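2-dehydro-3-deoxy-d-gluconate/2-dehydro-3-deoxy-phosphogluconate aldolase (Picrophilus torridus, PDB 4UXD) is an aldolase of the dihydrodipicolinate synthetase family, built on a TIM-type beta/alpha barrel with four chains in its assembly. Local coordinates at residues K26-P31 with N58-F63; C30-P35 with I49-L54; F63-T68 with D81-V86; T214-G219 with R236-Y241. All blocks are in the same frame, centred on the assembly; numbering follows the deposited sequence.

Contact 1: K26-P31 with N58-F63; sequences KGIVCP and NVDYLF
Val29, Cys30 and Pro31 lie in parallel register beside Tyr61, Leu62 and Phe63, joining two neighbouring strands in the core of the beta/alpha barrel; their short axes are inclined by 27°. The ladder is backbone work: Cys30 N donates to Tyr61 O at 3.0 Å, and Phe63 N returns a bond of equal length to Cys30 O. Just before strand 61-63, Asp60 adds a backbone and a side-chain bond to the pairing. Ile28 O accepts from Tyr61 N and also from Asp60 N, the latter at 2.8 Å. In return, Ile28 N donates to Asp60 OD2 at 2.7 Å. That last bond is nearly straight (173°) and meets the carboxylate from its anti side. The grip is possible because CG of Asp60 is folded back beside its own amide (chi1 -50°), leaving one residue to hold both polar backbone groups of Ile28.

On the face carrying Val29, the valine is shared between two aromatic residues. Its CG2 leans obliquely on Tyr61 CD1, and CG1 rests 3.6 Å from Phe63 CB. Lys26 O lies in the plane of the tyrosine ring, at its edge, 3.2 Å from CE1. The Phe63 ring, beside Pro31, also makes a cation-pi contact with Lys182. The chemistry implies a division of labour: main-chain bonds set the strand register, while Asp60, through its amide and a probably ionised carboxylate, continues the pairing to Ile28 ahead of strand 61-63.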
# COMPACT_ATOMS: atom_id res chain seq x y z
N LYS A 26 -4.88 -26.66 -20.96
CA LYS A 26 -5.23 -25.47 -21.71
C LYS A 26 -6.75 -25.43 -21.79
O LYS A 26 -7.41 -26.44 -21.52
CB LYS A 26 -4.54 -25.45 -23.10
CG LYS A 26 -5.34 -25.88 -24.34
CD LYS A 26 -5.06 -27.32 -24.78
CE LYS A 26 -3.57 -27.61 -24.97
NZ LYS A 26 -2.79 -26.45 -25.49
N GLY A 27 -7.32 -24.28 -22.12
CA GLY A 27 -8.77 -24.14 -22.17
C GLY A 27 -9.37 -23.42 -20.97
O GLY A 27 -8.69 -22.65 -20.29
N ILE A 28 -10.64 -23.71 -20.70
CA ILE A 28 -11.41 -22.99 -19.70
C ILE A 28 -11.63 -23.80 -18.44
O ILE A 28 -12.15 -24.92 -18.46
CB ILE A 28 -12.77 -22.58 -20.27
CG1 ILE A 28 -12.56 -21.70 -21.51
CG2 ILE A 28 -13.62 -21.84 -19.21
CD1 ILE A 28 -11.78 -20.44 -21.25
N VAL A 29 -11.20 -23.20 -17.33
CA VAL A 29 -11.25 -23.80 -16.01
C VAL A 29 -12.30 -23.08 -15.19
O VAL A 29 -12.21 -21.86 -15.04
CB VAL A 29 -9.89 -23.67 -15.31
CG1 VAL A 29 -9.93 -24.28 -13.90
CG2 VAL A 29 -8.80 -24.30 -16.14
N CYS A 30 -13.29 -23.80 -14.64
CA CYS A 30 -14.22 -23.14 -13.71
C CYS A 30 -13.75 -23.22 -12.26
O CYS A 30 -13.70 -24.29 -11.67
CB CYS A 30 -15.61 -23.74 -13.79
SG CYS A 30 -16.70 -23.05 -12.51
N PRO A 31 -13.42 -22.06 -11.66
CA PRO A 31 -13.17 -22.10 -10.22
C PRO A 31 -14.53 -22.16 -9.51
O PRO A 31 -15.21 -21.14 -9.34
CB PRO A 31 -12.41 -20.81 -9.95
CG PRO A 31 -12.91 -19.86 -10.97
CD PRO A 31 -13.38 -20.69 -12.18
N ASN A 58 -19.62 -26.81 -21.61
CA ASN A 58 -18.34 -27.39 -22.03
C ASN A 58 -17.07 -26.65 -21.51
O ASN A 58 -16.13 -26.38 -22.28
CB ASN A 58 -18.31 -27.47 -23.55
CG ASN A 58 -17.18 -28.35 -24.06
OD1 ASN A 58 -16.85 -29.37 -23.45
ND2 ASN A 58 -16.57 -27.95 -25.17
N VAL A 59 -17.03 -26.35 -20.22
CA VAL A 59 -15.77 -25.96 -19.62
C VAL A 59 -14.90 -27.22 -19.70
O VAL A 59 -15.44 -28.32 -19.83
CB VAL A 59 -15.91 -25.45 -18.15
CG1 VAL A 59 -16.95 -24.33 -18.05
CG2 VAL A 59 -16.25 -26.59 -17.18
N ASP A 60 -13.58 -27.06 -19.63
CA ASP A 60 -12.67 -28.19 -19.76
C ASP A 60 -12.22 -28.76 -18.42
O ASP A 60 -11.92 -29.94 -18.32
CB ASP A 60 -11.44 -27.76 -20.56
CG ASP A 60 -11.81 -27.08 -21.85
OD1 ASP A 60 -12.07 -27.78 -22.84
OD2 ASP A 60 -11.85 -25.83 -21.87
N TYR A 61 -12.13 -27.92 -17.40
CA TYR A 61 -11.69 -28.36 -16.09
C TYR A 61 -12.61 -27.84 -14.99
O TYR A 61 -13.12 -26.72 -15.07
CB TYR A 61 -10.26 -27.90 -15.80
CG TYR A 61 -9.26 -28.37 -16.82
CD1 TYR A 61 -9.01 -27.63 -17.96
CD2 TYR A 61 -8.55 -29.55 -16.64
CE1 TYR A 61 -8.09 -28.05 -18.89
CE2 TYR A 61 -7.63 -29.98 -17.57
CZ TYR A 61 -7.40 -29.23 -18.69
OH TYR A 61 -6.49 -29.64 -19.63
N LEU A 62 -12.82 -28.70 -14.00
CA LEU A 62 -13.46 -28.31 -12.76
C LEU A 62 -12.37 -28.08 -11.74
O LEU A 62 -11.46 -28.93 -11.57
CB LEU A 62 -14.42 -29.38 -12.25
CG LEU A 62 -15.43 -29.96 -13.24
CD1 LEU A 62 -16.50 -30.75 -12.47
CD2 LEU A 62 -16.05 -28.88 -14.10
N PHE A 63 -12.48 -26.94 -11.08
CA PHE A 63 -11.54 -26.51 -10.05
C PHE A 63 -12.32 -26.28 -8.76
O PHE A 63 -12.66 -25.15 -8.43
CB PHE A 63 -10.80 -25.24 -10.50
CG PHE A 63 -9.92 -24.63 -9.44
CD1 PHE A 63 -9.50 -25.36 -8.34
CD2 PHE A 63 -9.52 -23.31 -9.56
CE1 PHE A 63 -8.70 -24.80 -7.38
CE2 PHE A 63 -8.71 -22.74 -8.60
CZ PHE A 63 -8.29 -23.49 -7.52

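Contact 2: C30-P35 with I49-L54; sequences CPMITP and ILIKYL
Cys30 and Leu54 form the tight end of this contact, where the outward side of strand 27-31 meets helix 44-56. Leu54 CD2 sits 3.4 Å from Cys30 CB and almost as near SG; its other branch, CD1, faces the sulfur at 3.8 Å. With SG anti to the backbone N (chi1 174°), the thiol reaches along both methyls of the leucine.

One helical turn earlier, Leu50 meets the loop that follows the strand. Its CD2 does nearly all the touching, lying 3.7 Å from Ile33 CG1 and equally far from Ile33 O. Met32 reaches the same methyl by another route: a turn at its last torsion (chi3 63°) swings CE to within 3.9 Å of Leu50 CD2, between Leu50 and Ile51.

Towards its margins the packing thins. Pro35 CG approaches Leu50 CD2 only to 4.2 Å, and Met32 CE stands 4.1 Å from Ile51 CG1. Beyond them lies the solvent side of the helix, where Lys52 is exposed and hydrogen-bonded to Asn48. Phe276 of helix 270-279 touches both Ile33 and Leu50, adding another apolar wall. A helix laid back on the strand and loop that lead into it, through leucines one turn apart, is the strand-helix half of a beta-alpha-beta unit of a beta/alpha barrel.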
# COMPACT_ATOMS: atom_id res chain seq x y z
N CYS A 30 -13.29 -23.80 -14.64
CA CYS A 30 -14.22 -23.14 -13.71
C CYS A 30 -13.75 -23.22 -12.26
O CYS A 30 -13.70 -24.29 -11.67
CB CYS A 30 -15.61 -23.74 -13.79
SG CYS A 30 -16.70 -23.05 -12.51
N PRO A 31 -13.42 -22.06 -11.66
CA PRO A 31 -13.17 -22.10 -10.22
C PRO A 31 -14.53 -22.16 -9.51
O PRO A 31 -15.21 -21.14 -9.34
CB PRO A 31 -12.41 -20.81 -9.95
CG PRO A 31 -12.91 -19.86 -10.97
CD PRO A 31 -13.38 -20.69 -12.18
N MET A 32 -14.92 -23.38 -9.16
CA MET A 32 -16.27 -23.66 -8.68
C MET A 32 -16.60 -22.94 -7.38
O MET A 32 -15.80 -22.92 -6.45
CB MET A 32 -16.46 -25.16 -8.45
CG MET A 32 -16.24 -26.03 -9.68
SD MET A 32 -16.41 -27.79 -9.30
CE MET A 32 -18.14 -27.84 -8.81
N ILE A 33 -17.80 -22.36 -7.32
CA ILE A 33 -18.35 -22.01 -6.02
C ILE A 33 -18.67 -23.30 -5.28
O ILE A 33 -18.87 -24.34 -5.90
CB ILE A 33 -19.62 -21.14 -6.12
CG1 ILE A 33 -20.69 -21.85 -6.94
CG2 ILE A 33 -19.28 -19.78 -6.72
CD1 ILE A 33 -22.05 -21.22 -6.83
N THR A 34 -18.73 -23.21 -3.97
CA THR A 34 -19.24 -24.30 -3.15
C THR A 34 -20.68 -24.00 -2.71
O THR A 34 -20.87 -23.29 -1.72
CB THR A 34 -18.34 -24.49 -1.93
OG1 THR A 34 -16.98 -24.51 -2.34
CG2 THR A 34 -18.68 -25.78 -1.19
N PRO A 35 -21.69 -24.51 -3.45
CA PRO A 35 -23.08 -24.14 -3.13
C PRO A 35 -23.46 -24.47 -1.68
O PRO A 35 -23.05 -25.51 -1.16
CB PRO A 35 -23.90 -24.98 -4.11
CG PRO A 35 -22.99 -25.25 -5.24
CD PRO A 35 -21.63 -25.42 -4.60
N ILE A 49 -26.33 -29.66 -9.55
CA ILE A 49 -26.96 -28.75 -10.49
C ILE A 49 -25.89 -27.95 -11.21
O ILE A 49 -25.98 -27.72 -12.40
CB ILE A 49 -27.95 -27.82 -9.78
CG1 ILE A 49 -29.21 -28.63 -9.43
CG2 ILE A 49 -28.30 -26.62 -10.64
CD1 ILE A 49 -30.07 -28.04 -8.34
N LEU A 50 -24.85 -27.59 -10.45
CA LEU A 50 -23.74 -26.80 -10.95
C LEU A 50 -22.83 -27.58 -11.89
O LEU A 50 -22.45 -27.10 -12.97
CB LEU A 50 -22.92 -26.26 -9.77
CG LEU A 50 -21.61 -25.54 -10.15
CD1 LEU A 50 -21.88 -24.41 -11.12
CD2 LEU A 50 -20.88 -25.03 -8.91
N ILE A 51 -22.46 -28.78 -11.45
CA ILE A 51 -21.66 -29.69 -12.27
C ILE A 51 -22.33 -29.95 -13.62
O ILE A 51 -21.66 -30.08 -14.63
CB ILE A 51 -21.44 -31.03 -11.55
CG1 ILE A 51 -20.49 -30.84 -10.37
CG2 ILE A 51 -20.86 -32.08 -12.49
CD1 ILE A 51 -20.55 -31.94 -9.36
N LYS A 52 -23.66 -30.05 -13.62
CA LYS A 52 -24.37 -30.36 -14.85
C LYS A 52 -24.49 -29.13 -15.74
O LYS A 52 -24.55 -29.24 -16.97
CB LYS A 52 -25.76 -30.94 -14.54
CG LYS A 52 -25.73 -32.33 -13.89
CD LYS A 52 -24.93 -33.35 -14.69
CE LYS A 52 -25.34 -34.79 -14.37
NZ LYS A 52 -25.06 -35.22 -12.97
N TYR A 53 -24.51 -27.94 -15.12
CA TYR A 53 -24.40 -26.69 -15.88
C TYR A 53 -23.02 -26.52 -16.51
O TYR A 53 -22.89 -26.04 -17.64
CB TYR A 53 -24.67 -25.49 -15.00
CG TYR A 53 -24.45 -24.19 -15.73
CD1 TYR A 53 -25.41 -23.69 -16.59
CD2 TYR A 53 -23.26 -23.47 -15.57
CE1 TYR A 53 -25.23 -22.51 -17.27
CE2 TYR A 53 -23.06 -22.27 -16.24
CZ TYR A 53 -24.05 -21.79 -17.10
OH TYR A 53 -23.87 -20.60 -17.79
N LEU A 54 -21.98 -26.90 -15.78
CA LEU A 54 -20.62 -26.73 -16.26
C LEU A 54 -20.37 -27.64 -17.44
O LEU A 54 -19.74 -27.24 -18.43
CB LEU A 54 -19.61 -27.00 -15.14
CG LEU A 54 -19.50 -25.84 -14.16
CD1 LEU A 54 -18.81 -26.24 -12.87
CD2 LEU A 54 -18.75 -24.68 -14.82

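Contact 3: F63-T68 with D81-V86; sequences FPMGST and DFLKFV
Pro64 and Met65, which follow Phe63 where the chain leaves the sheet, press against one side of helix 76-88 in a contact made wholly of apolar and Met-aromatic packing. The purely aliphatic contacts centre on the proline. Its CG lies 3.6 Å from Leu83 CD2, the two side chains crossing at about a right angle, and more distantly, at 4.3 Å, it faces Val86 CG1.

The aromatic contacts gather round Phe82, where a chi1 of -171° turns the side chain away from its own amide and towards the loop. Pro64 CB meets this ring at its edge, 3.7 Å from CE2. Met65 comes in obliquely: its second torsion (chi2 -66°) bends the chain, bringing CE to 3.8 Å from Phe82 CB. The sulfur takes part in a Met-aromatic contact, with SD 5.5 Å from the ring centroid and 40° off its normal. From within the helix, Val86 CG2 covers part of one ring face, lying 3.8 Å above its plane.

Polar bonding appears a little farther along, at Ser67. Its OG is hydrogen-bonded to Tyr154 OH and to Tyr128 OH of a neighbouring subunit, and its backbone N makes a weak hydrogen bond to a bound glycerol. The segment thus has an apolar foot on the helix and a polar residue at the subunit boundary. With Ser67 apparently in the place of the threonine, the hydroxyl network resembles the Thr-Tyr-Tyr relay known in the dihydrodipicolinate synthase family, in which the second tyrosine likewise comes from a neighbouring chain.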
# COMPACT_ATOMS: atom_id res chain seq x y z
N PHE A 63 -12.48 -26.94 -11.08
CA PHE A 63 -11.54 -26.51 -10.05
C PHE A 63 -12.32 -26.28 -8.76
O PHE A 63 -12.66 -25.15 -8.43
CB PHE A 63 -10.80 -25.24 -10.50
CG PHE A 63 -9.92 -24.63 -9.44
CD1 PHE A 63 -9.50 -25.36 -8.34
CD2 PHE A 63 -9.52 -23.31 -9.56
CE1 PHE A 63 -8.70 -24.80 -7.38
CE2 PHE A 63 -8.71 -22.74 -8.60
CZ PHE A 63 -8.29 -23.49 -7.52
N PRO A 64 -12.59 -27.35 -8.02
CA PRO A 64 -13.25 -27.18 -6.72
C PRO A 64 -12.30 -26.65 -5.65
O PRO A 64 -11.11 -26.98 -5.66
CB PRO A 64 -13.71 -28.60 -6.38
CG PRO A 64 -12.71 -29.49 -7.07
CD PRO A 64 -12.34 -28.77 -8.33
N MET A 65 -12.85 -25.84 -4.75
CA MET A 65 -12.14 -25.31 -3.58
C MET A 65 -10.97 -24.40 -3.97
O MET A 65 -9.88 -24.47 -3.40
CB MET A 65 -11.66 -26.46 -2.68
CG MET A 65 -12.79 -27.18 -1.93
SD MET A 65 -13.62 -26.12 -0.71
CE MET A 65 -15.00 -27.17 -0.25
N GLY A 66 -11.21 -23.55 -4.96
CA GLY A 66 -10.36 -22.40 -5.20
C GLY A 66 -10.83 -21.26 -4.32
O GLY A 66 -11.64 -21.47 -3.40
N SER A 67 -10.33 -20.05 -4.62
CA SER A 67 -10.72 -18.84 -3.91
C SER A 67 -12.21 -18.57 -4.06
O SER A 67 -12.90 -18.20 -3.12
CB SER A 67 -9.93 -17.63 -4.40
OG SER A 67 -8.54 -17.77 -4.14
N THR A 68 -12.70 -18.75 -5.28
CA THR A 68 -14.11 -18.58 -5.58
C THR A 68 -14.94 -19.53 -4.73
O THR A 68 -16.06 -19.20 -4.33
CB THR A 68 -14.40 -18.84 -7.06
OG1 THR A 68 -13.68 -17.88 -7.85
CG2 THR A 68 -15.88 -18.72 -7.36
N ASP A 81 -14.53 -34.19 1.62
CA ASP A 81 -15.82 -34.71 1.22
C ASP A 81 -16.26 -34.07 -0.10
O ASP A 81 -16.73 -34.77 -1.00
CB ASP A 81 -16.87 -34.47 2.31
CG ASP A 81 -16.69 -35.41 3.51
OD1 ASP A 81 -16.02 -36.47 3.37
OD2 ASP A 81 -17.21 -35.07 4.60
N PHE A 82 -16.04 -32.77 -0.25
CA PHE A 82 -16.47 -32.07 -1.47
C PHE A 82 -15.68 -32.51 -2.71
O PHE A 82 -16.25 -32.70 -3.79
CB PHE A 82 -16.35 -30.57 -1.27
CG PHE A 82 -16.96 -29.74 -2.36
CD1 PHE A 82 -18.33 -29.53 -2.41
CD2 PHE A 82 -16.15 -29.13 -3.30
CE1 PHE A 82 -18.88 -28.74 -3.40
CE2 PHE A 82 -16.71 -28.33 -4.29
CZ PHE A 82 -18.07 -28.14 -4.34
N LEU A 83 -14.37 -32.67 -2.57
CA LEU A 83 -13.55 -33.17 -3.67
C LEU A 83 -14.04 -34.56 -4.10
O LEU A 83 -14.04 -34.89 -5.28
CB LEU A 83 -12.07 -33.23 -3.27
CG LEU A 83 -11.38 -31.92 -2.87
CD1 LEU A 83 -9.89 -32.15 -2.68
CD2 LEU A 83 -11.61 -30.82 -3.90
N LYS A 84 -14.47 -35.36 -3.13
CA LYS A 84 -14.99 -36.68 -3.45
C LYS A 84 -16.28 -36.56 -4.26
O LYS A 84 -16.44 -37.22 -5.28
CB LYS A 84 -15.23 -37.48 -2.17
CG LYS A 84 -14.99 -38.98 -2.32
CD LYS A 84 -15.21 -39.72 -1.02
CE LYS A 84 -16.70 -39.81 -0.69
NZ LYS A 84 -16.97 -40.66 0.51
N PHE A 85 -17.19 -35.71 -3.82
CA PHE A 85 -18.47 -35.59 -4.50
C PHE A 85 -18.24 -35.20 -5.94
O PHE A 85 -18.71 -35.86 -6.86
CB PHE A 85 -19.37 -34.58 -3.80
CG PHE A 85 -20.72 -34.42 -4.45
CD1 PHE A 85 -21.75 -35.32 -4.19
CD2 PHE A 85 -20.98 -33.35 -5.30
CE1 PHE A 85 -23.01 -35.16 -4.78
CE2 PHE A 85 -22.24 -33.19 -5.89
CZ PHE A 85 -23.25 -34.11 -5.63
N VAL A 86 -17.46 -34.14 -6.13
CA VAL A 86 -17.20 -33.62 -7.45
C VAL A 86 -16.53 -34.67 -8.33
O VAL A 86 -16.87 -34.80 -9.50
CB VAL A 86 -16.34 -32.35 -7.36
CG1 VAL A 86 -15.90 -31.88 -8.74
CG2 VAL A 86 -17.13 -31.26 -6.64

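Contact 4: T214-G219 with R236-Y241; sequences TSLELG and RLYHEY
Leu216 lies against the ring of Tyr241, a CH-pi contact between helix 212-217 and the C-terminal part of the segment 236-241. Its CD1 stands over the ring face, 3.9 Å from the centroid and only 22° off the normal. CB is on that face too, but nearer the rim, 3.8 Å from CZ, so the leucine and the tyrosine run past each other in opposite directions. The far end of the ring reaches the next residue, with Tyr241 OH 3.3 Å from Glu217 CA.

The same CD1 serves two further neighbours in looser fashion: Leu237 CD2 and, obliquely to its ring, Tyr238 CD2, both at 4.2 Å.

A second shell sets these groups in place. The fully extended first torsion of Tyr241 (chi1 -180°) projects the ring across to the opposing helix, and its amide is bonded to Leu237 O at 2.9 Å. On the other side, Gly219 closes helix 212-217 in a Schellman motif, its N binding Leu216 O at 2.9 Å.

Farther out, Ala248 of helix 245-264 touches Tyr241, and Arg236 forms a salt bridge with Asp255 of that same helix. Glu217 comes close to Glu217 of another subunit, where the closeness of two carboxylates may raise the pKa of one of them. Consecutive outer helices packed side by side, with strand 222-224 between them in sequence, are typical of the helical layer of a beta/alpha barrel.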
# COMPACT_ATOMS: atom_id res chain seq x y z
N THR A 214 -6.88 -10.40 -23.91
CA THR A 214 -5.50 -9.93 -23.87
C THR A 214 -4.53 -11.09 -23.58
O THR A 214 -3.48 -11.20 -24.21
CB THR A 214 -5.32 -8.81 -22.80
OG1 THR A 214 -6.11 -7.67 -23.16
CG2 THR A 214 -3.84 -8.38 -22.66
N SER A 215 -4.90 -11.97 -22.65
CA SER A 215 -4.01 -13.05 -22.23
C SER A 215 -3.82 -14.07 -23.35
O SER A 215 -2.71 -14.59 -23.55
CB SER A 215 -4.54 -13.74 -20.98
OG SER A 215 -4.69 -12.83 -19.91
N LEU A 216 -4.89 -14.38 -24.07
CA LEU A 216 -4.76 -15.28 -25.21
C LEU A 216 -3.86 -14.62 -26.27
O LEU A 216 -2.99 -15.27 -26.84
CB LEU A 216 -6.14 -15.64 -25.81
CG LEU A 216 -7.15 -16.40 -24.95
CD1 LEU A 216 -8.33 -16.89 -25.81
CD2 LEU A 216 -6.53 -17.57 -24.19
N GLU A 217 -4.07 -13.33 -26.51
CA GLU A 217 -3.26 -12.63 -27.52
C GLU A 217 -1.78 -12.76 -27.22
O GLU A 217 -0.97 -12.80 -28.13
CB GLU A 217 -3.63 -11.15 -27.58
CG GLU A 217 -4.83 -10.82 -28.43
CD GLU A 217 -5.04 -9.31 -28.50
OE1 GLU A 217 -4.31 -8.58 -27.79
OE2 GLU A 217 -5.90 -8.86 -29.28
N LEU A 218 -1.45 -12.82 -25.94
CA LEU A 218 -0.07 -12.88 -25.47
C LEU A 218 0.45 -14.31 -25.28
O LEU A 218 1.59 -14.50 -24.84
CB LEU A 218 0.05 -12.11 -24.15
CG LEU A 218 -0.19 -10.61 -24.21
CD1 LEU A 218 -0.26 -9.99 -22.83
CD2 LEU A 218 0.91 -9.95 -25.03
N GLY A 219 -0.39 -15.31 -25.57
CA GLY A 219 0.03 -16.69 -25.49
C GLY A 219 -0.45 -17.49 -24.28
O GLY A 219 0.07 -18.58 -24.03
N ARG A 236 -17.68 -19.34 -24.93
CA ARG A 236 -17.88 -18.88 -26.30
C ARG A 236 -16.64 -18.13 -26.77
O ARG A 236 -16.08 -18.43 -27.81
CB ARG A 236 -19.12 -17.98 -26.43
CG ARG A 236 -20.43 -18.67 -26.03
CD ARG A 236 -21.66 -17.87 -26.43
NE ARG A 236 -22.00 -16.84 -25.45
CZ ARG A 236 -21.84 -15.53 -25.62
NH1 ARG A 236 -21.33 -15.03 -26.75
NH2 ARG A 236 -22.19 -14.70 -24.64
N LEU A 237 -16.21 -17.17 -25.96
CA LEU A 237 -15.03 -16.36 -26.25
C LEU A 237 -13.84 -17.20 -26.66
O LEU A 237 -13.25 -16.98 -27.72
CB LEU A 237 -14.66 -15.51 -25.03
CG LEU A 237 -13.49 -14.55 -25.17
CD1 LEU A 237 -13.64 -13.45 -24.16
CD2 LEU A 237 -12.12 -15.21 -25.01
N TYR A 238 -13.48 -18.17 -25.82
CA TYR A 238 -12.32 -19.02 -26.07
C TYR A 238 -12.43 -19.81 -27.37
O TYR A 238 -11.42 -20.02 -28.06
CB TYR A 238 -12.13 -20.00 -24.90
CG TYR A 238 -10.99 -20.98 -25.08
CD1 TYR A 238 -11.18 -22.19 -25.73
CD2 TYR A 238 -9.72 -20.69 -24.60
CE1 TYR A 238 -10.14 -23.08 -25.91
CE2 TYR A 238 -8.67 -21.58 -24.76
CZ TYR A 238 -8.89 -22.78 -25.41
OH TYR A 238 -7.85 -23.66 -25.58
N HIS A 239 -13.63 -20.26 -27.71
CA HIS A 239 -13.81 -21.08 -28.91
C HIS A 239 -13.91 -20.20 -30.16
O HIS A 239 -13.45 -20.59 -31.23
CB HIS A 239 -15.05 -21.97 -28.77
CG HIS A 239 -14.83 -23.13 -27.85
ND1 HIS A 239 -14.77 -24.44 -28.30
CD2 HIS A 239 -14.62 -23.19 -26.52
CE1 HIS A 239 -14.54 -25.24 -27.28
NE2 HIS A 239 -14.45 -24.51 -26.19
N GLU A 240 -14.48 -19.02 -30.00
CA GLU A 240 -14.59 -18.08 -31.11
C GLU A 240 -13.22 -17.55 -31.50
O GLU A 240 -12.95 -17.35 -32.69
CB GLU A 240 -15.52 -16.93 -30.72
CG GLU A 240 -16.99 -17.27 -30.82
CD GLU A 240 -17.46 -17.45 -32.25
OE1 GLU A 240 -16.77 -16.94 -33.17
OE2 GLU A 240 -18.50 -18.12 -32.45
N TYR A 241 -12.37 -17.34 -30.50
CA TYR A 241 -11.04 -16.73 -30.68
C TYR A 241 -10.23 -17.37 -31.81
O TYR A 241 -9.40 -16.72 -32.44
CB TYR A 241 -10.26 -16.81 -29.36
CG TYR A 241 -8.87 -16.21 -29.42
CD1 TYR A 241 -8.68 -14.83 -29.39
CD2 TYR A 241 -7.74 -17.01 -29.49
CE1 TYR A 241 -7.42 -14.28 -29.44
CE2 TYR A 241 -6.47 -16.47 -29.54
CZ TYR A 241 -6.32 -15.10 -29.52
OH TYR A 241 -5.05 -14.54 -29.56

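Contacts 1, 2 and 3 form a continuous buried block, whereas contact 4 is only partly buried and lies across the chain's centre from contact 3. Contacts 1 and 2 share Cys30 and Pro31 and complete one beta-alpha-beta unit: strand 27-31 is hydrogen-bonded to strand 61-63 beside it and packs outward on helix 44-56. Phe63 hands contact 1 on to contact 3, and its O probably bonds Met32 N of contact 2. Chemistry follows place: main-chain bonds join strand to strand, while apolar side chains join strand and loop to helix, or helix to helix. Tyr238 links contact 4, far from contacts 2 and 3, to contact 1 by packing on Gly27 and Ile28.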